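Local coordinates for secreted effector protein sseI (Salmonella enterica subsp. enterica serovar Typhimurium, PDB 4G2B) that is a secreted Salmonella effector that probably acts as a papain-like cysteine hydrolase, related to dermonecrotoxins, on host proteins, at residues 132-137 against 158-163; 78-83 against 96-101. All blocks are in the same frame, centred on the assembly; numbering follows the deposited sequence.

Interaction 1. Residues 132-137 against 158-163; sequences LIYYTD and ESMAGK
Tyr-134 gives the contact its main surface, meeting Lys-163 and Met-160 on one side of its ring and Glu-158 beyond the hydroxyl. Its CG sits between the backbone N and the carbonyl carbon (chi1 67°), which swings the ring over to the turn. CD1 and CE1 receive the aliphatic chain of Lys-163, CG of the lysine standing 3.9 Å from Tyr-134 CD1. Over the ring, the sulfur of Met-160 makes a Met-aromatic contact, SD 4.7 Å from the centroid and 22° off the ring normal, a rather long approach above the face. The ring ends at OH, which touches Glu-158 CG at 4.0 Å; this hydroxyl is hydrogen-bonded to Trp-69, while the carboxylate of Glu-158 forms a salt bridge with Arg-153. One residue on, Tyr-135 takes part through its carbonyl, whose O lies 3.5 Å from Lys-163 CA in a CA-H...O contact. Here the strand of the papain-like domain's central antiparallel sheet meets a type II beta turn, Met-160 to Lys-163, closed by Lys-163 N to Met-160 O at 3.0 Å. Gly-162 occupies the third position of the turn, with the positive phi expected there, and its carbonyl is presented to the strand. Backbone pairing of Tyr-135 with Val-164 continues the contact into the edge strand 164-165. Thr-136 supplies the hydrogen bond between the segments: OG1 donates to Gly-162 O at 2.8 Å, from above the carbonyl plane and 42° out of it. With OG1 beside its own backbone N, the hydroxyl faces the turn; it is also hydrogen-bonded to Tyr-148 OH. The aliphatic chain of Lys-163 reaches the threonine as well, its CD passing 3.6 Å from Thr-136 OG1.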
ATOM      1  N   LEU A 132       4.154 -13.986  -4.707  1.00 34.97           N
ATOM      2  CA  LEU A 132       5.019 -13.846  -3.566  1.00 33.35           C
ATOM      3  C   LEU A 132       6.169 -12.905  -3.907  1.00 31.75           C
ATOM      4  O   LEU A 132       6.894 -13.123  -4.882  1.00 31.92           O
ATOM      5  CB  LEU A 132       5.588 -15.189  -3.213  1.00 33.20           C
ATOM      6  CG  LEU A 132       6.652 -15.201  -2.124  1.00 31.88           C
ATOM      7  CD1 LEU A 132       6.172 -14.579  -0.744  1.00 31.52           C
ATOM      8  CD2 LEU A 132       7.124 -16.649  -1.925  1.00 30.58           C
ATOM      9  N   ILE A 133       6.310 -11.839  -3.123  1.00 30.68           N
ATOM     10  CA  ILE A 133       7.298 -10.792  -3.381  1.00 30.46           C
ATOM     11  C   ILE A 133       8.063 -10.528  -2.104  1.00 30.35           C
ATOM     12  O   ILE A 133       7.504 -10.300  -1.011  1.00 29.50           O
ATOM     13  CB  ILE A 133       6.701  -9.487  -3.871  1.00 30.47           C
ATOM     14  CG1 ILE A 133       5.859  -9.775  -5.120  1.00 30.79           C
ATOM     15  CG2 ILE A 133       7.781  -8.475  -4.157  1.00 25.19           C
ATOM     16  CD1 ILE A 133       5.025  -8.600  -5.613  1.00 30.13           C
ATOM     17  N   TYR A 134       9.367 -10.585  -2.238  1.00 29.06           N
ATOM     18  CA  TYR A 134      10.198 -10.376  -1.094  1.00 28.75           C
ATOM     19  C   TYR A 134      11.516  -9.853  -1.566  1.00 28.46           C
ATOM     20  O   TYR A 134      11.877  -9.980  -2.763  1.00 27.99           O
ATOM     21  CB  TYR A 134      10.266 -11.650  -0.216  1.00 29.11           C
ATOM     22  CG  TYR A 134      10.950 -12.840  -0.785  1.00 29.11           C
ATOM     23  CD1 TYR A 134      12.355 -12.849  -0.976  1.00 31.02           C
ATOM     24  CD2 TYR A 134      10.236 -13.987  -1.100  1.00 32.70           C
ATOM     25  CE1 TYR A 134      12.997 -13.988  -1.511  1.00 32.46           C
ATOM     26  CE2 TYR A 134      10.858 -15.107  -1.637  1.00 32.12           C
ATOM     27  CZ  TYR A 134      12.231 -15.110  -1.847  1.00 35.37           C
ATOM     28  OH  TYR A 134      12.802 -16.273  -2.350  1.00 35.77           O
ATOM     29  N   TYR A 135      12.195  -9.181  -0.654  1.00 30.04           N
ATOM     30  CA  TYR A 135      13.425  -8.506  -0.978  1.00 29.46           C
ATOM     31  C   TYR A 135      14.398  -8.512   0.177  1.00 30.02           C
ATOM     32  O   TYR A 135      14.045  -8.863   1.290  1.00 30.30           O
ATOM     33  CB  TYR A 135      13.170  -7.058  -1.387  1.00 30.19           C
ATOM     34  CG  TYR A 135      12.628  -6.151  -0.291  1.00 29.15           C
ATOM     35  CD1 TYR A 135      13.468  -5.583   0.664  1.00 29.42           C
ATOM     36  CD2 TYR A 135      11.266  -5.888  -0.181  1.00 29.31           C
ATOM     37  CE1 TYR A 135      12.980  -4.787   1.637  1.00 27.28           C
ATOM     38  CE2 TYR A 135      10.802  -5.058   0.810  1.00 28.29           C
ATOM     39  CZ  TYR A 135      11.630  -4.505   1.688  1.00 29.71           C
ATOM     40  OH  TYR A 135      11.111  -3.660   2.675  1.00 28.99           O
ATOM     41  N   THR A 136      15.617  -8.081  -0.134  1.00 29.41           N
ATOM     42  CA  THR A 136      16.665  -7.836   0.862  1.00 29.45           C
ATOM     43  C   THR A 136      17.470  -6.693   0.368  1.00 28.19           C
ATOM     44  O   THR A 136      17.716  -6.615  -0.829  1.00 27.35           O
ATOM     45  CB  THR A 136      17.645  -9.016   0.977  1.00 28.63           C
ATOM     46  OG1 THR A 136      16.929 -10.206   1.265  1.00 28.32           O
ATOM     47  CG2 THR A 136      18.709  -8.772   2.095  1.00 31.31           C
ATOM     48  N   ASP A 137      17.909  -5.861   1.293  1.00 29.02           N
ATOM     49  CA  ASP A 137      18.719  -4.722   0.991  1.00 30.05           C
ATOM     50  C   ASP A 137      20.197  -5.000   1.288  1.00 29.90           C
ATOM     51  O   ASP A 137      20.510  -5.511   2.315  1.00 28.94           O
ATOM     52  CB  ASP A 137      18.272  -3.563   1.878  1.00 29.64           C
ATOM     53  CG  ASP A 137      16.949  -2.939   1.422  1.00 32.35           C
ATOM     54  OD1 ASP A 137      16.562  -3.101   0.258  1.00 33.69           O
ATOM     55  OD2 ASP A 137      16.304  -2.285   2.249  1.00 36.54           O
ATOM     56  N   GLU A 158      14.997 -22.063  -0.115  1.00 52.28           N
ATOM     57  CA  GLU A 158      15.394 -20.702   0.241  1.00 51.14           C
ATOM     58  C   GLU A 158      15.289 -20.466   1.737  1.00 49.44           C
ATOM     59  O   GLU A 158      14.298 -20.786   2.350  1.00 48.35           O
ATOM     60  CB  GLU A 158      14.571 -19.650  -0.513  1.00 51.72           C
ATOM     61  CG  GLU A 158      14.814 -19.730  -2.011  1.00 53.69           C
ATOM     62  CD  GLU A 158      16.280 -19.554  -2.353  1.00 56.20           C
ATOM     63  OE1 GLU A 158      16.742 -18.400  -2.314  1.00 53.50           O
ATOM     64  OE2 GLU A 158      16.991 -20.571  -2.625  1.00 61.95           O
ATOM     65  N   SER A 159      16.329 -19.892   2.309  1.00 47.70           N
ATOM     66  CA  SER A 159      16.239 -19.397   3.670  1.00 47.87           C
ATOM     67  C   SER A 159      15.412 -18.111   3.638  1.00 46.96           C
ATOM     68  O   SER A 159      15.626 -17.255   2.795  1.00 46.43           O
ATOM     69  CB  SER A 159      17.634 -19.118   4.262  1.00 47.13           C
ATOM     70  OG  SER A 159      17.509 -18.697   5.635  1.00 50.48           O
ATOM     71  N   MET A 160      14.509 -17.961   4.587  1.00 46.79           N
ATOM     72  CA  MET A 160      13.701 -16.756   4.679  1.00 45.64           C
ATOM     73  C   MET A 160      14.362 -15.716   5.611  1.00 44.50           C
ATOM     74  O   MET A 160      13.917 -14.572   5.697  1.00 43.37           O
ATOM     75  CB  MET A 160      12.249 -17.141   5.014  1.00 46.86           C
ATOM     76  CG  MET A 160      11.488 -17.893   3.833  1.00 46.18           C
ATOM     77  SD  MET A 160      11.619 -17.101   2.185  1.00 58.96           S
ATOM     78  CE  MET A 160      11.410 -18.466   1.049  1.00 55.29           C
ATOM     79  N   ALA A 161      15.487 -16.093   6.246  1.00 43.23           N
ATOM     80  CA  ALA A 161      16.233 -15.174   7.088  1.00 41.15           C
ATOM     81  C   ALA A 161      16.704 -14.072   6.210  1.00 39.55           C
ATOM     82  O   ALA A 161      17.232 -14.327   5.159  1.00 39.98           O
ATOM     83  CB  ALA A 161      17.445 -15.861   7.765  1.00 42.78           C
ATOM     84  N   GLY A 162      16.495 -12.836   6.641  1.00 36.52           N
ATOM     85  CA  GLY A 162      16.885 -11.666   5.899  1.00 35.29           C
ATOM     86  C   GLY A 162      15.994 -11.316   4.688  1.00 33.19           C
ATOM     87  O   GLY A 162      16.245 -10.365   3.974  1.00 34.34           O
ATOM     88  N   LYS A 163      14.980 -12.085   4.422  1.00 31.45           N
ATOM     89  CA  LYS A 163      13.983 -11.684   3.418  1.00 31.05           C
ATOM     90  C   LYS A 163      12.874 -10.817   4.072  1.00 29.68           C
ATOM     91  O   LYS A 163      12.453 -11.056   5.185  1.00 31.78           O
ATOM     92  CB  LYS A 163      13.324 -12.904   2.801  1.00 30.44           C
ATOM     93  CG  LYS A 163      14.219 -13.975   2.223  1.00 33.93           C
ATOM     94  CD  LYS A 163      15.476 -13.498   1.531  1.00 37.64           C
ATOM     95  CE  LYS A 163      16.226 -14.670   0.844  1.00 35.67           C
ATOM     96  NZ  LYS A 163      17.651 -14.329   0.617  1.00 40.66           N
TER

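Interaction 2. Residues 78-83 against 96-101; sequences TNHFAV and VSAHQF
His-80 turns its CG anti to the backbone N (chi1 -170°), while Phe-101 keeps its CG beside the backbone N (chi1 -56°), and the two rings meet edge-to-face, centroids 4.8 Å apart and planes at 63°. The Phe-101 edge leads with CE2, 3.3 Å from His-80 ND1 over one face of the imidazole, toward its rim. Gln-100 NE2 donates to His-80 ND1 at 3.0 Å; the donor lies close to the ring plane, although the amide itself is tilted. With Asp-95 bonded to NE2, both imidazole nitrogens have partners, which limits rotation of the ring. Ser-97 OG lies 3.3 Å from His-80 CE1, and a water bridges Phe-81 O and Ser-97 N, accepting from the latter. Farther out, Thr-78 CG2 meets the edge of the Phe-101 ring at 3.8 Å from CE1. The histidine also touches Cys-42 at the start of helix 42-56, and with Asp-95 this is consistent with a papain-like Cys-His-Asp catalytic triad. The contact packs the 3-10 turn 98-101 on strand 78-87, with helix 42-56 and Tyr-124 of helix 117-125 both touching His-80, and Ile-66 and Ile-68 of strand 61-69 alongside.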
ATOM      1  N   THR A  78      11.268 -14.424 -10.944  1.00 37.91           N
ATOM      2  CA  THR A  78      11.600 -13.170 -11.608  1.00 36.30           C
ATOM      3  C   THR A  78      12.323 -12.354 -10.585  1.00 33.99           C
ATOM      4  O   THR A  78      11.945 -12.357  -9.419  1.00 32.22           O
ATOM      5  CB  THR A  78      10.308 -12.439 -12.008  1.00 35.70           C
ATOM      6  OG1 THR A  78       9.484 -13.365 -12.713  1.00 40.15           O
ATOM      7  CG2 THR A  78      10.562 -11.294 -12.954  1.00 35.22           C
ATOM      8  N   ASN A  79      13.368 -11.673 -10.986  1.00 32.90           N
ATOM      9  CA  ASN A  79      14.107 -10.793 -10.056  1.00 31.89           C
ATOM     10  C   ASN A  79      13.928  -9.361 -10.440  1.00 31.78           C
ATOM     11  O   ASN A  79      13.403  -9.063 -11.531  1.00 32.54           O
ATOM     12  CB  ASN A  79      15.603 -11.167  -9.945  1.00 32.19           C
ATOM     13  CG  ASN A  79      16.345 -11.070 -11.246  1.00 34.64           C
ATOM     14  OD1 ASN A  79      15.764 -10.649 -12.265  1.00 37.58           O
ATOM     15  ND2 ASN A  79      17.684 -11.364 -11.218  1.00 36.10           N
ATOM     16  N   HIS A  80      14.322  -8.467  -9.546  1.00 29.79           N
ATOM     17  CA  HIS A  80      14.234  -7.061  -9.797  1.00 28.73           C
ATOM     18  C   HIS A  80      15.167  -6.362  -8.800  1.00 28.24           C
ATOM     19  O   HIS A  80      15.523  -6.941  -7.772  1.00 25.58           O
ATOM     20  CB  HIS A  80      12.750  -6.576  -9.686  1.00 27.44           C
ATOM     21  CG  HIS A  80      12.534  -5.176 -10.163  1.00 28.88           C
ATOM     22  ND1 HIS A  80      12.576  -4.811 -11.486  1.00 29.96           N
ATOM     23  CD2 HIS A  80      12.247  -4.040  -9.478  1.00 28.53           C
ATOM     24  CE1 HIS A  80      12.425  -3.499 -11.584  1.00 28.50           C
ATOM     25  NE2 HIS A  80      12.155  -3.021 -10.382  1.00 26.37           N
ATOM     26  N   PHE A  81      15.548  -5.119  -9.109  1.00 27.74           N
ATOM     27  CA  PHE A  81      16.410  -4.360  -8.262  1.00 29.75           C
ATOM     28  C   PHE A  81      15.935  -2.907  -8.214  1.00 30.54           C
ATOM     29  O   PHE A  81      15.358  -2.379  -9.210  1.00 31.74           O
ATOM     30  CB  PHE A  81      17.875  -4.430  -8.793  1.00 30.83           C
ATOM     31  CG  PHE A  81      18.409  -5.841  -8.866  1.00 31.00           C
ATOM     32  CD1 PHE A  81      18.973  -6.421  -7.743  1.00 33.65           C
ATOM     33  CD2 PHE A  81      18.310  -6.582 -10.008  1.00 37.00           C
ATOM     34  CE1 PHE A  81      19.432  -7.740  -7.774  1.00 37.88           C
ATOM     35  CE2 PHE A  81      18.765  -7.917 -10.055  1.00 33.55           C
ATOM     36  CZ  PHE A  81      19.313  -8.488  -8.909  1.00 32.94           C
ATOM     37  N   ALA A  82      16.110  -2.306  -7.047  1.00 29.20           N
ATOM     38  CA  ALA A  82      15.827  -0.880  -6.812  1.00 29.02           C
ATOM     39  C   ALA A  82      16.900  -0.355  -5.898  1.00 28.47           C
ATOM     40  O   ALA A  82      17.664  -1.123  -5.344  1.00 29.60           O
ATOM     41  CB  ALA A  82      14.435  -0.719  -6.129  1.00 27.73           C
ATOM     42  N   VAL A  83      16.923   0.942  -5.646  1.00 30.52           N
ATOM     43  CA  VAL A  83      17.959   1.505  -4.766  1.00 29.84           C
ATOM     44  C   VAL A  83      17.271   2.278  -3.657  1.00 29.97           C
ATOM     45  O   VAL A  83      16.260   2.974  -3.900  1.00 28.96           O
ATOM     46  CB  VAL A  83      18.939   2.473  -5.542  1.00 29.12           C
ATOM     47  CG1 VAL A  83      20.108   2.956  -4.592  1.00 27.55           C
ATOM     48  CG2 VAL A  83      19.445   1.767  -6.757  1.00 30.15           C
ATOM     49  N   VAL A  96      13.391   2.864 -10.918  1.00 28.91           N
ATOM     50  CA  VAL A  96      13.004   3.528 -12.158  1.00 29.75           C
ATOM     51  C   VAL A  96      12.755   2.601 -13.332  1.00 29.16           C
ATOM     52  O   VAL A  96      12.499   3.067 -14.395  1.00 30.15           O
ATOM     53  CB  VAL A  96      13.948   4.699 -12.497  1.00 30.18           C
ATOM     54  CG1 VAL A  96      13.974   5.627 -11.307  1.00 29.27           C
ATOM     55  CG2 VAL A  96      15.335   4.201 -12.972  1.00 30.10           C
ATOM     56  N   SER A  97      12.854   1.303 -13.127  1.00 29.84           N
ATOM     57  CA  SER A  97      12.508   0.347 -14.156  1.00 29.75           C
ATOM     58  C   SER A  97      11.342  -0.547 -13.716  1.00 30.61           C
ATOM     59  O   SER A  97      11.097  -1.608 -14.332  1.00 30.70           O
ATOM     60  CB  SER A  97      13.729  -0.520 -14.538  1.00 30.45           C
ATOM     61  OG  SER A  97      14.081  -1.368 -13.461  1.00 30.54           O
ATOM     62  N   ALA A  98      10.546  -0.102 -12.731  1.00 30.73           N
ATOM     63  CA  ALA A  98       9.445  -0.935 -12.248  1.00 30.42           C
ATOM     64  C   ALA A  98       8.427  -1.248 -13.322  1.00 30.71           C
ATOM     65  O   ALA A  98       7.714  -2.257 -13.274  1.00 31.11           O
ATOM     66  CB  ALA A  98       8.745  -0.276 -11.021  1.00 30.64           C
ATOM     67  N   HIS A  99       8.283  -0.340 -14.248  1.00 31.50           N
ATOM     68  CA  HIS A  99       7.280  -0.529 -15.305  1.00 33.27           C
ATOM     69  C   HIS A  99       7.658  -1.623 -16.304  1.00 33.85           C
ATOM     70  O   HIS A  99       6.924  -1.899 -17.237  1.00 35.19           O
ATOM     71  CB  HIS A  99       6.979   0.758 -15.996  1.00 33.07           C
ATOM     72  CG  HIS A  99       8.200   1.523 -16.389  1.00 33.27           C
ATOM     73  ND1 HIS A  99       8.407   1.959 -17.678  1.00 34.82           N
ATOM     74  CD2 HIS A  99       9.302   1.859 -15.688  1.00 27.56           C
ATOM     75  CE1 HIS A  99       9.570   2.579 -17.740  1.00 33.92           C
ATOM     76  NE2 HIS A  99      10.127   2.534 -16.540  1.00 37.50           N
ATOM     77  N   GLN A 100       8.763  -2.279 -16.082  1.00 33.69           N
ATOM     78  CA  GLN A 100       9.007  -3.468 -16.848  1.00 35.76           C
ATOM     79  C   GLN A 100       7.936  -4.507 -16.605  1.00 36.42           C
ATOM     80  O   GLN A 100       7.757  -5.369 -17.455  1.00 36.17           O
ATOM     81  CB  GLN A 100      10.391  -4.049 -16.611  1.00 34.67           C
ATOM     82  CG  GLN A 100      10.761  -4.600 -15.238  1.00 38.76           C
ATOM     83  CD  GLN A 100      11.985  -5.565 -15.313  1.00 45.26           C
ATOM     84  OE1 GLN A 100      12.435  -5.871 -16.396  1.00 48.38           O
ATOM     85  NE2 GLN A 100      12.484  -6.068 -14.163  1.00 52.81           N
ATOM     86  N   PHE A 101       7.223  -4.438 -15.468  1.00 37.34           N
ATOM     87  CA  PHE A 101       6.201  -5.443 -15.136  1.00 38.32           C
ATOM     88  C   PHE A 101       4.792  -5.095 -15.645  1.00 39.60           C
ATOM     89  O   PHE A 101       3.871  -5.897 -15.541  1.00 39.22           O
ATOM     90  CB  PHE A 101       6.137  -5.717 -13.627  1.00 38.41           C
ATOM     91  CG  PHE A 101       7.473  -6.156 -13.019  1.00 38.46           C
ATOM     92  CD1 PHE A 101       8.032  -7.372 -13.345  1.00 41.56           C
ATOM     93  CD2 PHE A 101       8.168  -5.300 -12.160  1.00 38.35           C
ATOM     94  CE1 PHE A 101       9.271  -7.754 -12.794  1.00 43.07           C
ATOM     95  CE2 PHE A 101       9.369  -5.670 -11.596  1.00 37.54           C
ATOM     96  CZ  PHE A 101       9.912  -6.910 -11.914  1.00 39.08           C
TER
HETATM   97  O   HOH W   1      14.491  -0.222 -10.975  1.00 40.41           O

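After three helices and strand 61-69, the chain enters strand 78-87 and turns back as strand 90-95; interaction 2 brings the segment after this hairpin back onto the start of its first strand, closing a loop that holds the hairpin's turn. The chain then runs through strand 113-116 and helix 117-125 to strand 132-138, where interaction 1 opens; it closes after helix 141-147, just before strand 164-165. The two contacts therefore follow in series, neither nesting nor crossing. Strand 61-69 lies between strands 78-87 and 132-138 in the same antiparallel sheet, so the contacts share a platform without touching, their centres 16 Å apart. Tyr-148 is common to both, its carbonyl bonded to Asn-79.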